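Local coordinates for protein zebrafish RNase5 (Danio rerio, PDB 3LJE) that probably cleaves RNA as a fish member of the pancreatic ribonuclease and angiogenin family, at residues G42-E47 against G90-N95; T61-A66 against L109-G114; F74-P79 against R105-G110. One frame throughout, in Å; residues are numbered along the deposited sequence.

How the interactions relate
Read from the N terminus, the chain first supplies 42-47, which is separated by 42 residues from its partner 90-95; interaction 1 thus ties the loop before strand 48-52 to the loop between strands 80-89 and 97-112. Before that loop closes, 61-66 and 74-79 have gone by, and both find their partners later on strand 97-112, so interaction 1 crosses interactions 2 and 3. Interactions 2 and 3 end on the same part of strand 97-112, sharing Leu109 and Gly110, and Val62 and Cys111 both pack on strand 73-76. Their centres lie about 10 Å apart, whereas interaction 1 sits on the opposite side of the chain's centre, about 12 Å from either by nearest atoms.

Interaction 1 of 3, residues G42-E47 against G90-N95; sequences GNDCKE and GNRRPN. With SO4 (sulfate ion), chain C.
Asn43 and Arg93 open the short backbone bridge between these two loops: Arg93 N donates to Asn43 O at 2.9 Å. Two residues on, Cys45 N reaches Asn91 O at 3.0 Å. Between the two bonds Asp44 faces Arg92, a single isolated bridge. Gly42 and Gly90 have backbone angles at which any CB would jam against the preceding carbonyl, so glycine suits both.

The side chains fill in around this frame. Arg92 is bent at its third torsion (chi3 64°), which folds the guanidinium back over Asp44, although the fine placement of its nitrogens is uncertain. A salt bridge to Asp44 OD1 over one face of the guanidinium pairs the charges, but the atoms are modelled too close together, so its exact geometry is doubtful. Asn43 OD1 rests against the aliphatic part of Arg93, 3.6 Å from CD, while the guanidinium of Arg93 continues to Ser33 O. Cys45 SG packs 3.5 Å from Arg92 N and is disulfide-bonded to Cys96, the residue just after 90-95.

Lys46 turns the other way. With CG anti to the backbone N (chi1 -177°) and every later torsion extended, its chain runs straight to a sulfate, NZ meeting O4 at 3.1 Å; His18 NE2 and Tyr119 N hold the same ion, and NZ also bonds Asn49 OD1. The Cys-Lys pair begins the CKxxNTF signature of the family, and the sulfate, probably from the crystallisation liquor, is consistent with the place of an RNA phosphate. Two backbone bonds and the Cys45-Cys96 disulfide thus pin one side of the segment, while the lysine next to that cysteine is directed to an anion.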
loop_
_atom_site.group_PDB
_atom_site.type_symbol
_atom_site.label_atom_id
_atom_site.label_comp_id
_atom_site.label_asym_id
_atom_site.label_seq_id
_atom_site.Cartn_x
_atom_site.Cartn_y
_atom_site.Cartn_z
ATOM N N GLY A 42 7.857 16.409 -1.019
ATOM C CA GLY A 42 9.134 16.561 -1.644
ATOM C C GLY A 42 9.328 15.383 -2.588
ATOM O O GLY A 42 8.426 14.575 -2.790
ATOM N N ASN A 43 10.536 15.252 -3.174
ATOM C CA ASN A 43 10.800 14.253 -4.205
ATOM C C ASN A 43 11.804 13.134 -3.893
ATOM O O ASN A 43 12.366 12.548 -4.821
ATOM C CB ASN A 43 11.332 14.951 -5.470
ATOM C CG ASN A 43 10.258 15.766 -6.128
ATOM O OD1 ASN A 43 9.548 15.286 -7.012
ATOM N ND2 ASN A 43 10.120 17.022 -5.699
ATOM N N ASP A 44 12.073 12.795 -2.640
ATOM C CA ASP A 44 13.001 11.694 -2.452
ATOM C C ASP A 44 12.281 10.370 -2.874
ATOM O O ASP A 44 11.045 10.275 -2.874
ATOM C CB ASP A 44 13.459 11.584 -0.989
ATOM C CG ASP A 44 13.954 12.947 -0.408
ATOM O OD1 ASP A 44 14.689 13.664 -1.150
ATOM O OD2 ASP A 44 13.600 13.272 0.774
ATOM N N CYS A 45 13.094 9.409 -3.279
ATOM C CA CYS A 45 12.642 8.092 -3.703
ATOM C C CYS A 45 12.225 7.395 -2.442
ATOM O O CYS A 45 12.969 7.364 -1.462
ATOM C CB CYS A 45 13.787 7.297 -4.301
ATOM S SG CYS A 45 14.453 7.995 -5.865
ATOM N N LYS A 46 11.002 6.882 -2.446
ATOM C CA LYS A 46 10.520 6.141 -1.296
ATOM C C LYS A 46 11.287 4.779 -1.308
ATOM O O LYS A 46 11.495 4.092 -2.342
ATOM C CB LYS A 46 8.996 6.002 -1.456
ATOM C CG LYS A 46 8.409 5.308 -0.268
ATOM C CD LYS A 46 6.862 5.358 -0.272
ATOM C CE LYS A 46 6.274 4.512 0.886
ATOM N NZ LYS A 46 4.775 4.464 0.831
ATOM N N GLU A 47 11.765 4.392 -0.129
ATOM C CA GLU A 47 12.539 3.162 0.002
ATOM C C GLU A 47 11.755 1.861 -0.286
ATOM O O GLU A 47 12.280 0.963 -0.929
ATOM C CB GLU A 47 13.087 3.080 1.468
ATOM C CG GLU A 47 14.049 4.091 1.795
ATOM C CD GLU A 47 15.450 3.777 1.232
ATOM O OE1 GLU A 47 16.304 4.673 1.322
ATOM O OE2 GLU A 47 15.716 2.665 0.736
ATOM N N GLY A 90 19.215 5.373 -6.576
ATOM C CA GLY A 90 18.673 6.689 -6.909
ATOM C C GLY A 90 18.320 7.374 -5.590
ATOM O O GLY A 90 18.005 6.682 -4.598
ATOM N N ASN A 91 18.328 8.700 -5.554
ATOM C CA ASN A 91 18.016 9.374 -4.335
ATOM C C ASN A 91 16.726 10.191 -4.475
ATOM O O ASN A 91 15.921 10.283 -3.516
ATOM C CB ASN A 91 19.198 10.257 -3.925
ATOM C CG ASN A 91 20.454 9.451 -3.667
ATOM O OD1 ASN A 91 21.302 9.297 -4.554
ATOM N ND2 ASN A 91 20.568 8.885 -2.461
ATOM N N ARG A 92 16.530 10.789 -5.654
ATOM C CA ARG A 92 15.309 11.559 -5.846
ATOM C C ARG A 92 14.698 11.250 -7.194
ATOM O O ARG A 92 15.392 10.737 -8.053
ATOM C CB ARG A 92 15.584 13.073 -5.800
ATOM C CG ARG A 92 16.445 13.538 -4.594
ATOM C CD ARG A 92 16.364 15.072 -4.532
ATOM N NE ARG A 92 14.973 15.426 -4.253
ATOM C CZ ARG A 92 14.474 15.754 -3.046
ATOM N NH1 ARG A 92 15.271 15.809 -1.960
ATOM N NH2 ARG A 92 13.144 15.962 -2.902
ATOM N N ARG A 93 13.396 11.568 -7.364
ATOM C CA ARG A 93 12.736 11.385 -8.688
ATOM C C ARG A 93 13.561 12.279 -9.656
ATOM O O ARG A 93 13.963 13.390 -9.273
ATOM C CB ARG A 93 11.326 11.994 -8.714
ATOM C CG ARG A 93 10.199 11.256 -8.039
ATOM C CD ARG A 93 8.814 12.025 -8.265
ATOM N NE ARG A 93 8.307 12.105 -9.656
ATOM C CZ ARG A 93 7.397 11.245 -10.182
ATOM N NH1 ARG A 93 6.897 10.219 -9.465
ATOM N NH2 ARG A 93 6.879 11.460 -11.386
ATOM N N PRO A 94 13.732 11.864 -10.916
ATOM C CA PRO A 94 13.180 10.614 -11.492
ATOM C C PRO A 94 14.189 9.461 -11.560
ATOM O O PRO A 94 14.068 8.509 -12.394
ATOM C CB PRO A 94 12.851 11.064 -12.907
ATOM C CG PRO A 94 14.210 11.867 -13.264
ATOM C CD PRO A 94 14.388 12.701 -11.957
ATOM N N ASN A 95 15.193 9.504 -10.703
ATOM C CA ASN A 95 16.192 8.494 -10.851
ATOM C C ASN A 95 15.882 7.230 -10.063
ATOM O O ASN A 95 16.720 6.347 -10.053
ATOM C CB ASN A 95 17.547 9.020 -10.378
ATOM C CG ASN A 95 17.862 10.429 -10.902
ATOM O OD1 ASN A 95 17.666 10.719 -12.107
ATOM N ND2 ASN A 95 18.406 11.302 -10.019
HETATM S S SO4 C . 1.931 4.238 4.323
HETATM O O1 SO4 C . 2.977 3.138 4.815
HETATM O O2 SO4 C . 0.436 3.805 4.420
HETATM O O3 SO4 C . 2.142 5.505 5.141
HETATM O O4 SO4 C . 2.375 4.540 2.833
#

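Interaction 2 of 3, residues T61-A66 against L109-G114; sequences TVCGDA and LGCDKG
Leu109, on the long strand 97-112, meets Val62 first: its CD1 lies 3.7 Å from Val62 CB, the two branched chains crossing at about a right angle. With CG anti to the carbonyl carbon (chi1 -53°) and CD1 continuing the chain in extended form, the branch reaches Val62. Both residues are buried, and Pro116 and Tyr119 of strand 115-119 add to the apolar surroundings of the leucine, so an aliphatic residue suits the place.

Gly110 has no side chain to offer; its backbone pairs with Val117 and His118 of the neighbouring strand, and Cys63 SG passes 4.2 Å from its O.

Cys111 carries the contact. Its SG is bonded to Cys63 SG at 2.0 Å, with a chi3 of -79°, a disulfide of left-handed sense and close to the relaxed value. Each sulfur lies beside its own backbone N, and since both CB atoms point at the opposing segment the two chains are clasped without a single backbone hydrogen bond across them.

Asp112 turns away from the 61-66 loop. Its OD1 takes Lys113 NZ at 2.8 Å on the syn side, somewhat out of the carboxylate plane, and OD2 pairs with Arg10; Lys113 in turn has a second acid in Asp6, linking this strand end to the N-terminal part of the chain.

Gly114 closes the walk. Its positive phi (89°) would press a CB against the preceding carbonyl, which makes glycine fitting, and its O rests 3.4 Å from Cys63 CB.

A disulfide that staples the loop after helix 56-60 to the long central strand of the curved sheet is a hallmark of the pancreatic ribonuclease fold.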
loop_
_atom_site.group_PDB
_atom_site.type_symbol
_atom_site.label_atom_id
_atom_site.label_comp_id
_atom_site.label_asym_id
_atom_site.label_seq_id
_atom_site.Cartn_x
_atom_site.Cartn_y
_atom_site.Cartn_z
ATOM N N THR A 61 -12.479 -5.020 3.835
ATOM C CA THR A 61 -13.009 -6.006 4.819
ATOM C C THR A 61 -12.006 -6.277 5.952
ATOM O O THR A 61 -12.418 -6.727 7.011
ATOM C CB THR A 61 -13.371 -7.429 4.169
ATOM O OG1 THR A 61 -12.185 -8.074 3.676
ATOM C CG2 THR A 61 -14.428 -7.215 3.033
ATOM N N VAL A 62 -10.715 -6.023 5.714
ATOM C CA VAL A 62 -9.756 -6.175 6.830
ATOM C C VAL A 62 -10.096 -5.165 7.963
ATOM O O VAL A 62 -9.842 -5.437 9.176
ATOM C CB VAL A 62 -8.311 -5.950 6.354
ATOM C CG1 VAL A 62 -7.273 -6.102 7.539
ATOM C CG2 VAL A 62 -8.004 -7.092 5.351
ATOM N N CYS A 63 -10.681 -4.040 7.573
ATOM C CA CYS A 63 -11.041 -3.016 8.558
ATOM C C CYS A 63 -12.462 -3.317 9.061
ATOM O O CYS A 63 -13.047 -2.505 9.810
ATOM C CB CYS A 63 -11.044 -1.613 7.919
ATOM S SG CYS A 63 -9.366 -1.039 7.571
ATOM N N GLY A 64 -13.037 -4.419 8.555
ATOM C CA GLY A 64 -14.395 -4.764 8.946
ATOM C C GLY A 64 -14.389 -6.171 9.468
ATOM O O GLY A 64 -13.530 -6.605 10.240
ATOM N N ASP A 65 -15.313 -6.925 8.889
ATOM C CA ASP A 65 -15.549 -8.274 9.282
ATOM C C ASP A 65 -14.457 -9.283 9.199
ATOM O O ASP A 65 -14.477 -10.235 9.951
ATOM C CB ASP A 65 -16.760 -8.770 8.462
ATOM C CG ASP A 65 -17.327 -10.002 9.023
ATOM O OD1 ASP A 65 -17.814 -9.893 10.169
ATOM O OD2 ASP A 65 -17.264 -11.064 8.345
ATOM N N ALA A 66 -13.516 -9.134 8.262
ATOM C CA ALA A 66 -12.468 -10.051 8.045
ATOM C C ALA A 66 -11.096 -9.731 8.630
ATOM O O ALA A 66 -10.067 -10.261 8.156
ATOM C CB ALA A 66 -12.311 -10.297 6.558
ATOM N N LEU A 109 -3.128 -3.343 8.472
ATOM C CA LEU A 109 -3.595 -2.011 8.082
ATOM C C LEU A 109 -3.982 -1.126 9.250
ATOM O O LEU A 109 -4.388 -1.656 10.297
ATOM C CB LEU A 109 -4.865 -2.176 7.273
ATOM C CG LEU A 109 -4.824 -3.146 6.040
ATOM C CD1 LEU A 109 -6.240 -3.118 5.301
ATOM C CD2 LEU A 109 -3.608 -2.816 5.148
ATOM N N GLY A 110 -3.832 0.181 9.074
ATOM C CA GLY A 110 -4.411 1.159 10.010
ATOM C C GLY A 110 -5.768 1.373 9.390
ATOM O O GLY A 110 -5.930 1.398 8.121
ATOM N N CYS A 111 -6.796 1.503 10.236
ATOM C CA CYS A 111 -8.172 1.685 9.807
ATOM C C CYS A 111 -8.801 2.840 10.590
ATOM O O CYS A 111 -8.452 3.069 11.752
ATOM C CB CYS A 111 -8.998 0.443 10.149
ATOM S SG CYS A 111 -8.387 -1.099 9.366
ATOM N N ASP A 112 -9.719 3.515 9.948
ATOM C CA ASP A 112 -10.415 4.637 10.590
ATOM C C ASP A 112 -11.878 4.605 10.217
ATOM O O ASP A 112 -12.278 4.765 9.050
ATOM C CB ASP A 112 -9.756 5.974 10.218
ATOM C CG ASP A 112 -10.247 7.140 11.136
ATOM O OD1 ASP A 112 -11.276 6.973 11.846
ATOM O OD2 ASP A 112 -9.582 8.163 11.114
ATOM N N LYS A 113 -12.701 4.333 11.237
ATOM C CA LYS A 113 -14.147 4.232 11.023
ATOM C C LYS A 113 -14.523 3.226 9.916
ATOM O O LYS A 113 -15.475 3.478 9.187
ATOM C CB LYS A 113 -14.745 5.610 10.671
ATOM C CG LYS A 113 -14.657 6.724 11.830
ATOM C CD LYS A 113 -15.041 8.135 11.300
ATOM C CE LYS A 113 -14.456 9.302 12.119
ATOM N NZ LYS A 113 -12.897 9.232 12.284
ATOM N N GLY A 114 -13.803 2.094 9.851
ATOM C CA GLY A 114 -14.064 1.036 8.901
ATOM C C GLY A 114 -13.306 1.197 7.552
ATOM O O GLY A 114 -13.488 0.352 6.629
#

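Interaction 3 of 3, residues F74-P79 against R105-G110; sequences FKSNQP and RYIVLG
Strands 74-76 and 108-110 run antiparallel, 144° between their directions, with Phe74 and Leu109 a hydrogen-bonded pair and Lys75 and Val108 a non-hydrogen-bonded one. Phe74 N lies 2.8 Å from Leu109 O, and Leu109 N returns the bond to Phe74 O at 2.9 Å. Ser76 N then donates to Ile107 O at 2.9 Å. Phe74 lies on the same face as Leu109; on the other, the extended Lys75 chain crosses Val108 and brings CE to 3.3 Å from Tyr106 CB.

Ser76 has OG between its backbone N and carbonyl carbon (chi1 56°), where it accepts from Ile107 N at 3.1 Å and donates to Gln78 O at 2.7 Å. Replacing it with an alanine would probably leave that amide and carbonyl without their mate and set the 77-79 turn freer to move. Past Ser76, Tyr106 lies alongside Pro79, whose CG makes an off-centre CH-pi contact, 4.3 Å from the Tyr106 ring centroid, while Ser76 O lies at the edge; a water joins Tyr106 OH to Asn77 O.

This antiparallel pairing of strand 73-76 with the long strand 97-112 is part of the curved antiparallel sheet of the pancreatic ribonuclease fold.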
loop_
_atom_site.group_PDB
_atom_site.type_symbol
_atom_site.label_atom_id
_atom_site.label_comp_id
_atom_site.label_asym_id
_atom_site.label_seq_id
_atom_site.Cartn_x
_atom_site.Cartn_y
_atom_site.Cartn_z
ATOM N N PHE A 74 -4.916 -3.633 12.208
ATOM C CA PHE A 74 -5.878 -4.749 11.972
ATOM C C PHE A 74 -5.240 -5.693 10.954
ATOM O O PHE A 74 -4.767 -5.215 9.862
ATOM C CB PHE A 74 -7.165 -4.167 11.421
ATOM C CG PHE A 74 -7.872 -3.345 12.410
ATOM C CD1 PHE A 74 -8.679 -3.980 13.366
ATOM C CD2 PHE A 74 -7.573 -1.965 12.503
ATOM C CE1 PHE A 74 -9.245 -3.231 14.496
ATOM C CE2 PHE A 74 -8.094 -1.168 13.618
ATOM C CZ PHE A 74 -8.952 -1.842 14.613
ATOM N N LYS A 75 -5.232 -7.010 11.287
ATOM C CA LYS A 75 -4.472 -7.946 10.454
ATOM C C LYS A 75 -5.512 -8.824 9.678
ATOM O O LYS A 75 -6.534 -9.223 10.224
ATOM C CB LYS A 75 -3.608 -8.839 11.353
ATOM C CG LYS A 75 -2.719 -9.829 10.642
ATOM C CD LYS A 75 -1.645 -10.348 11.649
ATOM C CE LYS A 75 -0.580 -11.130 10.925
ATOM N NZ LYS A 75 0.417 -11.729 11.866
ATOM N N SER A 76 -5.229 -9.097 8.403
ATOM C CA SER A 76 -6.125 -9.940 7.635
ATOM C C SER A 76 -6.166 -11.343 8.326
ATOM O O SER A 76 -5.178 -11.731 8.969
ATOM C CB SER A 76 -5.593 -10.091 6.176
ATOM O OG SER A 76 -4.277 -10.590 6.104
ATOM N N ASN A 77 -7.263 -12.071 8.070
ATOM C CA ASN A 77 -7.437 -13.426 8.668
ATOM C C ASN A 77 -6.867 -14.485 7.665
ATOM O O ASN A 77 -6.887 -15.714 7.934
ATOM C CB ASN A 77 -8.903 -13.668 8.984
ATOM C CG ASN A 77 -9.829 -13.677 7.738
ATOM O OD1 ASN A 77 -9.373 -13.784 6.576
ATOM N ND2 ASN A 77 -11.098 -13.584 7.984
ATOM N N GLN A 78 -6.248 -14.012 6.588
ATOM C CA GLN A 78 -5.672 -14.933 5.552
ATOM C C GLN A 78 -4.619 -14.142 4.732
ATOM O O GLN A 78 -4.682 -12.876 4.698
ATOM C CB GLN A 78 -6.772 -15.368 4.520
ATOM C CG GLN A 78 -7.518 -14.179 3.859
ATOM C CD GLN A 78 -8.800 -14.623 3.182
ATOM O OE1 GLN A 78 -8.756 -15.023 2.009
ATOM N NE2 GLN A 78 -9.936 -14.587 3.899
ATOM N N PRO A 79 -3.663 -14.822 4.121
ATOM C CA PRO A 79 -2.637 -14.117 3.308
ATOM C C PRO A 79 -3.311 -13.333 2.161
ATOM O O PRO A 79 -4.454 -13.650 1.735
ATOM C CB PRO A 79 -1.787 -15.278 2.687
ATOM C CG PRO A 79 -1.994 -16.471 3.673
ATOM C CD PRO A 79 -3.457 -16.316 4.091
ATOM N N ARG A 105 1.318 -12.688 2.170
ATOM C CA ARG A 105 1.464 -12.439 3.554
ATOM C C ARG A 105 0.216 -11.900 4.160
ATOM O O ARG A 105 -0.671 -11.389 3.498
ATOM C CB ARG A 105 2.614 -11.427 3.738
ATOM C CG ARG A 105 2.417 -10.120 3.061
ATOM C CD ARG A 105 3.664 -9.160 3.277
ATOM N NE ARG A 105 3.771 -8.838 4.727
ATOM C CZ ARG A 105 3.492 -7.659 5.324
ATOM N NH1 ARG A 105 3.097 -6.615 4.593
ATOM N NH2 ARG A 105 3.636 -7.509 6.658
ATOM N N TYR A 106 0.139 -12.014 5.500
ATOM C CA TYR A 106 -0.952 -11.447 6.237
ATOM C C TYR A 106 -0.682 -9.921 6.237
ATOM O O TYR A 106 0.380 -9.503 6.733
ATOM C CB TYR A 106 -0.954 -11.998 7.713
ATOM C CG TYR A 106 -1.433 -13.452 7.689
ATOM C CD1 TYR A 106 -2.730 -13.752 7.782
ATOM C CD2 TYR A 106 -0.494 -14.506 7.493
ATOM C CE1 TYR A 106 -3.202 -15.080 7.687
ATOM C CE2 TYR A 106 -0.929 -15.872 7.401
ATOM C CZ TYR A 106 -2.287 -16.127 7.511
ATOM O OH TYR A 106 -2.732 -17.428 7.535
ATOM N N ILE A 107 -1.617 -9.115 5.777
ATOM C CA ILE A 107 -1.381 -7.709 5.691
ATOM C C ILE A 107 -1.951 -7.061 6.969
ATOM O O ILE A 107 -2.980 -7.501 7.480
ATOM C CB ILE A 107 -2.015 -7.102 4.433
ATOM C CG1 ILE A 107 -3.549 -7.413 4.357
ATOM C CG2 ILE A 107 -1.262 -7.654 3.182
ATOM C CD1 ILE A 107 -4.313 -6.660 3.258
ATOM N N VAL A 108 -1.280 -5.980 7.373
ATOM C CA VAL A 108 -1.652 -5.244 8.583
ATOM C C VAL A 108 -1.936 -3.808 8.147
ATOM O O VAL A 108 -1.055 -3.173 7.572
ATOM C CB VAL A 108 -0.481 -5.280 9.550
ATOM C CG1 VAL A 108 -0.900 -4.444 10.826
ATOM C CG2 VAL A 108 -0.198 -6.797 9.929
ATOM N N LEU A 109 -3.128 -3.343 8.472
ATOM C CA LEU A 109 -3.595 -2.011 8.082
ATOM C C LEU A 109 -3.982 -1.126 9.250
ATOM O O LEU A 109 -4.388 -1.656 10.297
ATOM C CB LEU A 109 -4.865 -2.176 7.273
ATOM C CG LEU A 109 -4.824 -3.146 6.040
ATOM C CD1 LEU A 109 -6.240 -3.118 5.301
ATOM C CD2 LEU A 109 -3.608 -2.816 5.148
ATOM N N GLY A 110 -3.832 0.181 9.074
ATOM C CA GLY A 110 -4.411 1.159 10.010
ATOM C C GLY A 110 -5.768 1.373 9.390
ATOM O O GLY A 110 -5.930 1.398 8.121
HETATM O O HOH W 1 -5.438 -18.011 7.467
#